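Local structure of Poly(A) ribonuclease pop2 (Schizosaccharomyces pombe, 3G0Z) at residues Asp51-Gly56 and Ile85-Leu90; Tyr45-Met50 and Thr163-His168; Tyr175-Met180 and Ile198-Asn203. The protein removes poly(A) tails from messenger RNA as the catalytic 3'-exoribonuclease of the CCR4-NOT complex, cleaving poly(A) to 5'-AMP with the aid of divalent metal ions. All coordinates share one frame; numbering follows the deposited sequence.

Strand 47-53 is the thread common to the first two contacts. Leaving Pro46, the chain enters it through the residues of contact 2 and runs on into those of contact 1, which closes first: after helix 68-82 the chain returns as strand 87-93, antiparallel beside 51-53. Contact 1 is thus nested inside the longer loop that contact 2 closes, when strand 163-166 lines up parallel on the other flank of strand 47-53. Contact 3 follows in series, joining helix 169-181 to the end of helix 189-199. Leu176 packs on Ile88 of contact 1 and Met50 of contact 2, and Lys202 O accepts a hydrogen bond from Trp164 N, so contact 3 adjoins both strand pairings.

Contact 1 of 3, residues Asp51-Gly56 and Ile85-Leu90; sequences DTEFPG and IIQIGL. With ZN (zinc ion), chain B.
Strand 51-53 runs antiparallel to strand 87-90, their axes 4.7 Å apart at an angle of 165°, with Asp51 and Gly89 as a hydrogen-bonded pair, Thr52 and Ile88 as a non-hydrogen-bonded pair, and Glu53 and Gln87 hydrogen-bonded again. The carbonyl O of Glu53 takes two donors, Gln87 N at 3.0 Å and Ile86 N at 2.9 Å, so Ile86 and Gln87 together face one residue: a classic beta bulge. The extra residue lets Ile86 turn its side chain toward the other segment, where its CD1 lies 3.7 Å from Pro55 CG, a rigid apolar surface suited to a branched aliphatic partner. On the face carrying Thr52, the methyl CG2 lies beside Ile88 CG1 while Ile85 CD1 comes across at about a right angle to reach Thr52 CB at 3.6 Å. The threonine hydroxyl bonds to Asp172, itself a probable magnesium ligand. The opposite face bears the acids. Asp51, its carboxylate swung to the far side of CB from the backbone N (chi1 178°), brings OD2 to 2.2 Å from the zinc ion, and OD1 accepts a bond from a water that also lies on the metal. Glu53 bends at chi2 and sends OE2 to 2.7 Å from the same zinc, also as a ligand but by a longer bond. Gln87 lies alongside Glu53, its amide held by Asn109, Gln237 and Ala238, and Gly89 sets no side chain beside Asp51. Asp241 completes the protein ligands of the zinc, and a manganese ion lies close to Asp51. Acidic residues at alternate positions of a central strand, joined by aspartates from other parts of the chain, form the two-metal active site of DEDD exonucleases with an RNase H-like fold.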
loop_
_atom_site.group_PDB
_atom_site.type_symbol
_atom_site.label_atom_id
_atom_site.label_comp_id
_atom_site.label_asym_id
_atom_site.label_seq_id
_atom_site.Cartn_x
_atom_site.Cartn_y
_atom_site.Cartn_z
ATOM N N ASP A 51 -2.696 -0.844 -0.129
ATOM C CA ASP A 51 -2.843 0.586 -0.085
ATOM C C ASP A 51 -2.532 1.078 1.344
ATOM O O ASP A 51 -2.592 0.291 2.301
ATOM C CB ASP A 51 -4.254 0.964 -0.475
ATOM C CG ASP A 51 -4.471 2.443 -0.396
ATOM O OD1 ASP A 51 -3.897 3.147 -1.243
ATOM O OD2 ASP A 51 -5.170 2.898 0.533
ATOM N N THR A 52 -2.164 2.350 1.491
ATOM C CA THR A 52 -1.852 2.915 2.816
ATOM C C THR A 52 -2.541 4.256 3.032
ATOM O O THR A 52 -2.801 4.970 2.075
ATOM C CB THR A 52 -0.323 3.143 3.029
ATOM O OG1 THR A 52 0.159 4.111 2.088
ATOM C CG2 THR A 52 0.464 1.846 2.868
ATOM N N GLU A 53 -2.859 4.574 4.287
ATOM C CA GLU A 53 -3.307 5.914 4.660
ATOM C C GLU A 53 -2.341 6.456 5.698
ATOM O O GLU A 53 -2.070 5.802 6.709
ATOM C CB GLU A 53 -4.721 5.905 5.259
ATOM C CG GLU A 53 -5.807 5.511 4.289
ATOM C CD GLU A 53 -5.962 6.506 3.141
ATOM O OE1 GLU A 53 -5.162 7.459 3.031
ATOM O OE2 GLU A 53 -6.895 6.325 2.336
ATOM N N PHE A 54 -1.810 7.641 5.439
ATOM C CA PHE A 54 -0.957 8.325 6.402
ATOM C C PHE A 54 -1.410 9.791 6.480
ATOM O O PHE A 54 -2.220 10.231 5.671
ATOM C CB PHE A 54 0.513 8.207 5.988
ATOM C CG PHE A 54 0.787 8.659 4.584
ATOM C CD1 PHE A 54 1.015 9.998 4.305
ATOM C CD2 PHE A 54 0.817 7.743 3.539
ATOM C CE1 PHE A 54 1.264 10.423 3.002
ATOM C CE2 PHE A 54 1.070 8.154 2.236
ATOM C CZ PHE A 54 1.294 9.498 1.968
ATOM N N PRO A 55 -0.887 10.541 7.456
ATOM C CA PRO A 55 -1.317 11.903 7.825
ATOM C C PRO A 55 -0.995 12.999 6.801
ATOM O O PRO A 55 -0.745 14.149 7.198
ATOM C CB PRO A 55 -0.530 12.178 9.120
ATOM C CG PRO A 55 -0.161 10.849 9.635
ATOM C CD PRO A 55 0.044 9.978 8.445
ATOM N N GLY A 56 -1.006 12.650 5.518
ATOM C CA GLY A 56 -0.796 13.598 4.442
ATOM C C GLY A 56 0.655 13.993 4.244
ATOM O O GLY A 56 1.549 13.504 4.929
ATOM N N ILE A 85 2.327 5.865 9.959
ATOM C CA ILE A 85 1.292 5.195 9.183
ATOM C C ILE A 85 0.021 5.122 10.027
ATOM O O ILE A 85 0.081 4.952 11.252
ATOM C CB ILE A 85 1.761 3.766 8.804
ATOM C CG1 ILE A 85 0.772 3.087 7.859
ATOM C CG2 ILE A 85 1.999 2.920 10.072
ATOM C CD1 ILE A 85 0.788 3.647 6.457
ATOM N N ILE A 86 -1.131 5.283 9.382
ATOM C CA ILE A 86 -2.416 5.184 10.065
ATOM C C ILE A 86 -3.177 3.901 9.695
ATOM O O ILE A 86 -3.729 3.232 10.562
ATOM C CB ILE A 86 -3.286 6.443 9.814
ATOM C CG1 ILE A 86 -2.690 7.638 10.548
ATOM C CG2 ILE A 86 -4.717 6.245 10.329
ATOM C CD1 ILE A 86 -3.329 8.971 10.126
ATOM N N GLN A 87 -3.208 3.562 8.412
ATOM C CA GLN A 87 -3.815 2.294 7.970
ATOM C C GLN A 87 -3.000 1.654 6.871
ATOM O O GLN A 87 -2.389 2.359 6.063
ATOM C CB GLN A 87 -5.220 2.504 7.394
ATOM C CG GLN A 87 -6.319 2.823 8.362
ATOM C CD GLN A 87 -7.692 2.852 7.672
ATOM O OE1 GLN A 87 -7.809 3.229 6.503
ATOM N NE2 GLN A 87 -8.722 2.427 8.388
ATOM N N ILE A 88 -3.013 0.320 6.830
ATOM C CA ILE A 88 -2.577 -0.430 5.657
ATOM C C ILE A 88 -3.658 -1.441 5.278
ATOM O O ILE A 88 -4.178 -2.159 6.132
ATOM C CB ILE A 88 -1.272 -1.202 5.904
ATOM C CG1 ILE A 88 -0.113 -0.236 6.108
ATOM C CG2 ILE A 88 -0.980 -2.118 4.720
ATOM C CD1 ILE A 88 1.084 -0.884 6.778
ATOM N N GLY A 89 -4.008 -1.469 3.999
ATOM C CA GLY A 89 -4.954 -2.439 3.479
ATOM C C GLY A 89 -4.222 -3.493 2.670
ATOM O O GLY A 89 -3.356 -3.181 1.842
ATOM N N LEU A 90 -4.538 -4.752 2.929
ATOM C CA LEU A 90 -4.034 -5.831 2.085
ATOM C C LEU A 90 -5.187 -6.660 1.537
ATOM O O LEU A 90 -5.989 -7.203 2.303
ATOM C CB LEU A 90 -3.078 -6.727 2.857
ATOM C CG LEU A 90 -1.827 -6.119 3.494
ATOM C CD1 LEU A 90 -1.116 -7.181 4.328
ATOM C CD2 LEU A 90 -0.891 -5.563 2.415
HETATM ZN ZN ZN B . -5.841 5.024 0.236
HETATM O O HOH W 1 -3.826 5.963 -0.940
#

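Contact 2 of 3, residues Tyr45-Met50 and Thr163-His168; sequences YPVVSM and TWITFH
Val48 lays its CG1 methyl over one face of the Trp164 indole, 3.8 Å from the centroid of the six-membered ring and only 11° off its normal, a CH-pi contact nearly centred on the benzo ring and so toward one end of the indole. The two side chains leave the sheet side by side, pointing the same way, so the flat indole can offer its face to the compact, branched valine. A chi1 of -178° sets CG1 across CB from the backbone N and over the ring. Met50 reaches the same ring obliquely, its CE 3.7 Å from Trp164 CZ3 and its sulfur near enough for a Met-aromatic contact. A bend at chi3 (41°) lets the same CE also meet Thr166 CG2, at 3.6 Å, so one methyl at the end of a flexible thioether touches both residues. On the sheet's other face Val47 CG1 packs on Ile165 CG1, and the small Ser49 sets its OG 3.7 Å from Ile165 CB. Between these two layers of side chains runs the parallel pairing of strands 47-50 and 163-166, axes 4.6 Å apart, which joins inner strand 47-53 of the mixed, RNase H-like sheet to its neighbour toward edge strand 203-205. Its ladder starts with Thr163 N to Pro46 O; Val48 N then gives to Thr163 O, Val48 O accepts from Ile165 N at 2.7 Å, and Met50 N gives to Ile165 O. Where the strands part, a water donates to Met50 O and accepts from Phe167 N. Farther out, the indole NE1 is tied to Leu156 O, a bond that should limit rotation of the ring, while Phe200 meets it edge-to-face. Leu90 and Leu176 pack on both Trp164 and Met50; Met50 also touches Asp172 and precedes the zinc ligand Asp51.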
loop_
_atom_site.group_PDB
_atom_site.type_symbol
_atom_site.label_atom_id
_atom_site.label_comp_id
_atom_site.label_asym_id
_atom_site.label_seq_id
_atom_site.Cartn_x
_atom_site.Cartn_y
_atom_site.Cartn_z
ATOM N N TYR A 45 -3.535 -17.812 -2.614
ATOM C CA TYR A 45 -3.901 -16.476 -3.091
ATOM C C TYR A 45 -2.662 -15.569 -3.068
ATOM O O TYR A 45 -2.476 -14.769 -2.151
ATOM C CB TYR A 45 -5.039 -15.902 -2.254
ATOM C CG TYR A 45 -6.269 -16.797 -2.243
ATOM C CD1 TYR A 45 -7.283 -16.621 -3.178
ATOM C CD2 TYR A 45 -6.403 -17.824 -1.308
ATOM C CE1 TYR A 45 -8.400 -17.425 -3.187
ATOM C CE2 TYR A 45 -7.533 -18.646 -1.303
ATOM C CZ TYR A 45 -8.521 -18.445 -2.249
ATOM O OH TYR A 45 -9.649 -19.238 -2.270
ATOM N N PRO A 46 -1.795 -15.734 -4.080
ATOM C CA PRO A 46 -0.418 -15.233 -4.036
ATOM C C PRO A 46 -0.273 -13.820 -4.566
ATOM O O PRO A 46 0.851 -13.336 -4.657
ATOM C CB PRO A 46 0.345 -16.191 -4.969
ATOM C CG PRO A 46 -0.662 -17.198 -5.476
ATOM C CD PRO A 46 -2.018 -16.641 -5.218
ATOM N N VAL A 47 -1.369 -13.180 -4.952
ATOM C CA VAL A 47 -1.302 -11.791 -5.405
ATOM C C VAL A 47 -1.788 -10.856 -4.292
ATOM O O VAL A 47 -2.947 -10.917 -3.877
ATOM C CB VAL A 47 -2.118 -11.585 -6.691
ATOM C CG1 VAL A 47 -2.069 -10.125 -7.145
ATOM C CG2 VAL A 47 -1.594 -12.523 -7.792
ATOM N N VAL A 48 -0.892 -10.005 -3.797
ATOM C CA VAL A 48 -1.218 -9.083 -2.703
ATOM C C VAL A 48 -1.374 -7.666 -3.240
ATOM O O VAL A 48 -0.437 -7.114 -3.816
ATOM C CB VAL A 48 -0.122 -9.084 -1.597
ATOM C CG1 VAL A 48 -0.508 -8.168 -0.446
ATOM C CG2 VAL A 48 0.130 -10.511 -1.085
ATOM N N SER A 49 -2.549 -7.079 -3.054
ATOM C CA SER A 49 -2.745 -5.669 -3.387
ATOM C C SER A 49 -2.731 -4.830 -2.122
ATOM O O SER A 49 -3.386 -5.154 -1.128
ATOM C CB SER A 49 -4.051 -5.450 -4.164
ATOM O OG SER A 49 -4.018 -6.179 -5.380
ATOM N N MET A 50 -1.984 -3.743 -2.154
ATOM C CA MET A 50 -1.852 -2.939 -0.961
ATOM C C MET A 50 -2.183 -1.466 -1.181
ATOM O O MET A 50 -1.971 -0.915 -2.256
ATOM C CB MET A 50 -0.447 -3.043 -0.404
ATOM C CG MET A 50 -0.196 -1.984 0.660
ATOM S SD MET A 50 1.502 -1.918 1.211
ATOM C CE MET A 50 2.396 -2.124 -0.320
ATOM N N THR A 163 3.151 -11.825 -5.681
ATOM C CA THR A 163 3.124 -10.587 -6.455
ATOM C C THR A 163 2.505 -9.461 -5.622
ATOM O O THR A 163 1.399 -9.601 -5.096
ATOM C CB THR A 163 2.344 -10.760 -7.784
ATOM O OG1 THR A 163 2.922 -11.826 -8.548
ATOM C CG2 THR A 163 2.394 -9.480 -8.638
ATOM N N TRP A 164 3.221 -8.358 -5.469
ATOM C CA TRP A 164 2.635 -7.188 -4.812
ATOM C C TRP A 164 2.157 -6.166 -5.852
ATOM O O TRP A 164 2.869 -5.877 -6.822
ATOM C CB TRP A 164 3.639 -6.535 -3.861
ATOM C CG TRP A 164 3.823 -7.247 -2.539
ATOM C CD1 TRP A 164 4.524 -8.399 -2.323
ATOM C CD2 TRP A 164 3.306 -6.852 -1.268
ATOM N NE1 TRP A 164 4.484 -8.736 -1.003
ATOM C CE2 TRP A 164 3.749 -7.803 -0.327
ATOM C CE3 TRP A 164 2.531 -5.778 -0.826
ATOM C CZ2 TRP A 164 3.419 -7.729 1.029
ATOM C CZ3 TRP A 164 2.223 -5.690 0.527
ATOM C CH2 TRP A 164 2.662 -6.668 1.437
ATOM N N ILE A 165 0.957 -5.622 -5.641
ATOM C CA ILE A 165 0.384 -4.610 -6.524
ATOM C C ILE A 165 0.048 -3.354 -5.717
ATOM O O ILE A 165 -0.509 -3.446 -4.633
ATOM C CB ILE A 165 -0.926 -5.093 -7.166
ATOM C CG1 ILE A 165 -0.827 -6.554 -7.581
ATOM C CG2 ILE A 165 -1.239 -4.272 -8.381
ATOM C CD1 ILE A 165 0.091 -6.760 -8.728
ATOM N N THR A 166 0.365 -2.181 -6.260
ATOM C CA THR A 166 0.116 -0.926 -5.562
ATOM C C THR A 166 -0.129 0.154 -6.604
ATOM O O THR A 166 0.458 0.117 -7.680
ATOM C CB THR A 166 1.341 -0.483 -4.748
ATOM O OG1 THR A 166 2.429 -0.216 -5.646
ATOM C CG2 THR A 166 1.783 -1.556 -3.780
ATOM N N PHE A 167 -0.988 1.112 -6.283
ATOM C CA PHE A 167 -1.128 2.320 -7.086
ATOM C C PHE A 167 -0.200 3.338 -6.444
ATOM O O PHE A 167 -0.153 3.442 -5.222
ATOM C CB PHE A 167 -2.570 2.814 -7.028
ATOM C CG PHE A 167 -2.925 3.795 -8.101
ATOM C CD1 PHE A 167 -3.356 3.355 -9.339
ATOM C CD2 PHE A 167 -2.860 5.160 -7.858
ATOM C CE1 PHE A 167 -3.699 4.256 -10.336
ATOM C CE2 PHE A 167 -3.199 6.075 -8.846
ATOM C CZ PHE A 167 -3.624 5.621 -10.090
ATOM N N HIS A 168 0.548 4.088 -7.238
ATOM C CA HIS A 168 1.525 5.002 -6.646
ATOM C C HIS A 168 2.250 4.306 -5.471
ATOM O O HIS A 168 1.810 4.377 -4.326
ATOM C CB HIS A 168 0.828 6.281 -6.175
ATOM C CG HIS A 168 1.380 7.532 -6.788
ATOM N ND1 HIS A 168 0.638 8.343 -7.622
ATOM C CD2 HIS A 168 2.603 8.108 -6.694
ATOM C CE1 HIS A 168 1.377 9.369 -8.007
ATOM N NE2 HIS A 168 2.575 9.250 -7.460
HETATM O O HOH W 2 -2.779 0.915 -4.125
#

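Contact 3 of 3, residues Tyr175-Met180 and Ile198-Asn203; sequences YLLKAM and IYFPKN
Helix 169-181, which follows strand 163-166, packs here against the C-terminal end of helix 189-199 and the turn beyond it, through apolar side chains with no hydrogen bond between the segments. Phe200 inserts its ring among three side chains: it is the first residue to leave helical backbone angles, its side chain sets out toward the helix, and the ring ends against Leu176, Leu177 and Met180. Leu177 CD1 touches the ring edge, near its plane, 3.5 Å from Phe200 CE2. Leu176 approaches at about a right angle, its CD1 3.7 Å from Phe200 CZ. Met180 and Phe200 come from opposite directions; Met180 bends at chi3 (-64°), bringing its CE to 3.6 Å from Phe200 CZ. Spaced at i, i+1 and i+4, the three project from one side of helix 169-181, and in this RNase H-like fold that side meets the end of helix 189-199 and the turn leading to strand 203-205. The methyl of Met180 also lies 3.7 Å from Tyr199 CD1, and its sulfur sits obliquely 4.8 Å from the centroid of that ring, a Met-aromatic contact for which an unbranched, pliable chain is apt. Tyr199 CB further touches Leu177 CD1. Behind Phe200, Asn203 ND2 donates to Phe200 O at 2.9 Å, lying in the carbonyl plane and bracing the turn. Phe173 meets the phenyl ring at about 45°, while Phe147 and Leu151 of helix 144-152 pack on Leu176.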
loop_
_atom_site.group_PDB
_atom_site.type_symbol
_atom_site.label_atom_id
_atom_site.label_comp_id
_atom_site.label_asym_id
_atom_site.label_seq_id
_atom_site.Cartn_x
_atom_site.Cartn_y
_atom_site.Cartn_z
ATOM N N TYR A 175 6.659 2.827 3.485
ATOM C CA TYR A 175 6.119 2.617 4.825
ATOM C C TYR A 175 6.341 1.196 5.312
ATOM O O TYR A 175 6.615 0.981 6.492
ATOM C CB TYR A 175 4.633 2.983 4.912
ATOM C CG TYR A 175 4.415 4.410 5.339
ATOM C CD1 TYR A 175 3.950 5.374 4.436
ATOM C CD2 TYR A 175 4.710 4.810 6.646
ATOM C CE1 TYR A 175 3.765 6.712 4.839
ATOM C CE2 TYR A 175 4.524 6.130 7.057
ATOM C CZ TYR A 175 4.060 7.080 6.142
ATOM O OH TYR A 175 3.880 8.385 6.554
ATOM N N LEU A 176 6.200 0.219 4.421
ATOM C CA LEU A 176 6.482 -1.156 4.824
ATOM C C LEU A 176 7.963 -1.321 5.142
ATOM O O LEU A 176 8.315 -1.876 6.183
ATOM C CB LEU A 176 6.048 -2.157 3.758
ATOM C CG LEU A 176 4.530 -2.344 3.694
ATOM C CD1 LEU A 176 4.164 -3.393 2.657
ATOM C CD2 LEU A 176 3.963 -2.722 5.074
ATOM N N LEU A 177 8.822 -0.849 4.241
ATOM C CA LEU A 177 10.271 -0.917 4.453
ATOM C C LEU A 177 10.672 -0.276 5.794
ATOM O O LEU A 177 11.486 -0.824 6.543
ATOM C CB LEU A 177 11.004 -0.233 3.298
ATOM C CG LEU A 177 11.633 -1.055 2.163
ATOM C CD1 LEU A 177 11.035 -2.431 2.011
ATOM C CD2 LEU A 177 11.619 -0.298 0.837
ATOM N N LYS A 178 10.103 0.890 6.078
ATOM C CA LYS A 178 10.356 1.619 7.327
ATOM C C LYS A 178 10.004 0.764 8.540
ATOM O O LYS A 178 10.788 0.650 9.483
ATOM C CB LYS A 178 9.559 2.931 7.334
ATOM C CG LYS A 178 9.383 3.604 8.697
ATOM C CD LYS A 178 8.590 4.914 8.557
ATOM C CE LYS A 178 8.284 5.536 9.917
ATOM N NZ LYS A 178 7.244 6.605 9.839
ATOM N N ALA A 179 8.823 0.153 8.510
ATOM C CA ALA A 179 8.416 -0.762 9.567
ATOM C C ALA A 179 9.314 -1.999 9.663
ATOM O O ALA A 179 9.584 -2.486 10.753
ATOM C CB ALA A 179 6.973 -1.189 9.367
ATOM N N MET A 180 9.763 -2.516 8.525
ATOM C CA MET A 180 10.503 -3.777 8.531
ATOM C C MET A 180 11.982 -3.619 8.906
ATOM O O MET A 180 12.568 -4.496 9.540
ATOM C CB MET A 180 10.352 -4.504 7.190
ATOM C CG MET A 180 8.985 -5.157 7.014
ATOM S SD MET A 180 8.841 -6.184 5.536
ATOM C CE MET A 180 9.045 -4.960 4.242
ATOM N N ILE A 198 14.441 -6.415 -2.779
ATOM C CA ILE A 198 14.761 -7.555 -1.927
ATOM C C ILE A 198 13.482 -8.067 -1.252
ATOM O O ILE A 198 13.120 -9.224 -1.376
ATOM C CB ILE A 198 15.779 -7.162 -0.835
ATOM C CG1 ILE A 198 17.145 -6.851 -1.456
ATOM C CG2 ILE A 198 15.900 -8.255 0.210
ATOM C CD1 ILE A 198 18.090 -6.086 -0.501
ATOM N N TYR A 199 12.792 -7.174 -0.556
ATOM C CA TYR A 199 11.602 -7.546 0.202
ATOM C C TYR A 199 10.389 -7.803 -0.708
ATOM O O TYR A 199 9.542 -8.629 -0.378
ATOM C CB TYR A 199 11.295 -6.469 1.244
ATOM C CG TYR A 199 12.249 -6.512 2.412
ATOM C CD1 TYR A 199 11.934 -7.229 3.557
ATOM C CD2 TYR A 199 13.477 -5.854 2.365
ATOM C CE1 TYR A 199 12.802 -7.294 4.629
ATOM C CE2 TYR A 199 14.356 -5.904 3.439
ATOM C CZ TYR A 199 14.013 -6.632 4.569
ATOM O OH TYR A 199 14.870 -6.703 5.649
ATOM N N PHE A 200 10.329 -7.111 -1.850
ATOM C CA PHE A 200 9.220 -7.243 -2.804
ATOM C C PHE A 200 9.697 -7.583 -4.216
ATOM O O PHE A 200 9.543 -6.779 -5.146
ATOM C CB PHE A 200 8.386 -5.957 -2.826
ATOM C CG PHE A 200 7.993 -5.466 -1.454
ATOM C CD1 PHE A 200 6.844 -5.945 -0.836
ATOM C CD2 PHE A 200 8.776 -4.537 -0.784
ATOM C CE1 PHE A 200 6.461 -5.503 0.423
ATOM C CE2 PHE A 200 8.412 -4.077 0.471
ATOM C CZ PHE A 200 7.251 -4.569 1.088
ATOM N N PRO A 201 10.269 -8.782 -4.389
ATOM C CA PRO A 201 10.991 -9.084 -5.634
ATOM C C PRO A 201 10.085 -9.018 -6.865
ATOM O O PRO A 201 10.546 -8.793 -7.987
ATOM C CB PRO A 201 11.516 -10.514 -5.400
ATOM C CG PRO A 201 10.644 -11.072 -4.288
ATOM C CD PRO A 201 10.373 -9.876 -3.410
ATOM N N LYS A 202 8.787 -9.201 -6.667
ATOM C CA LYS A 202 7.883 -9.178 -7.804
ATOM C C LYS A 202 6.729 -8.209 -7.539
ATOM O O LYS A 202 5.824 -8.505 -6.752
ATOM C CB LYS A 202 7.393 -10.603 -8.091
ATOM C CG LYS A 202 6.612 -10.775 -9.381
ATOM C CD LYS A 202 6.493 -12.249 -9.751
ATOM C CE LYS A 202 5.845 -12.443 -11.122
ATOM N NZ LYS A 202 4.459 -11.888 -11.164
ATOM N N ASN A 203 6.766 -7.041 -8.180
ATOM C CA ASN A 203 5.708 -6.054 -7.981
ATOM C C ASN A 203 5.287 -5.280 -9.227
ATOM O O ASN A 203 6.059 -5.117 -10.180
ATOM C CB ASN A 203 6.064 -5.104 -6.827
ATOM C CG ASN A 203 7.256 -4.213 -7.142
ATOM O OD1 ASN A 203 7.151 -3.261 -7.916
ATOM N ND2 ASN A 203 8.395 -4.510 -6.525
#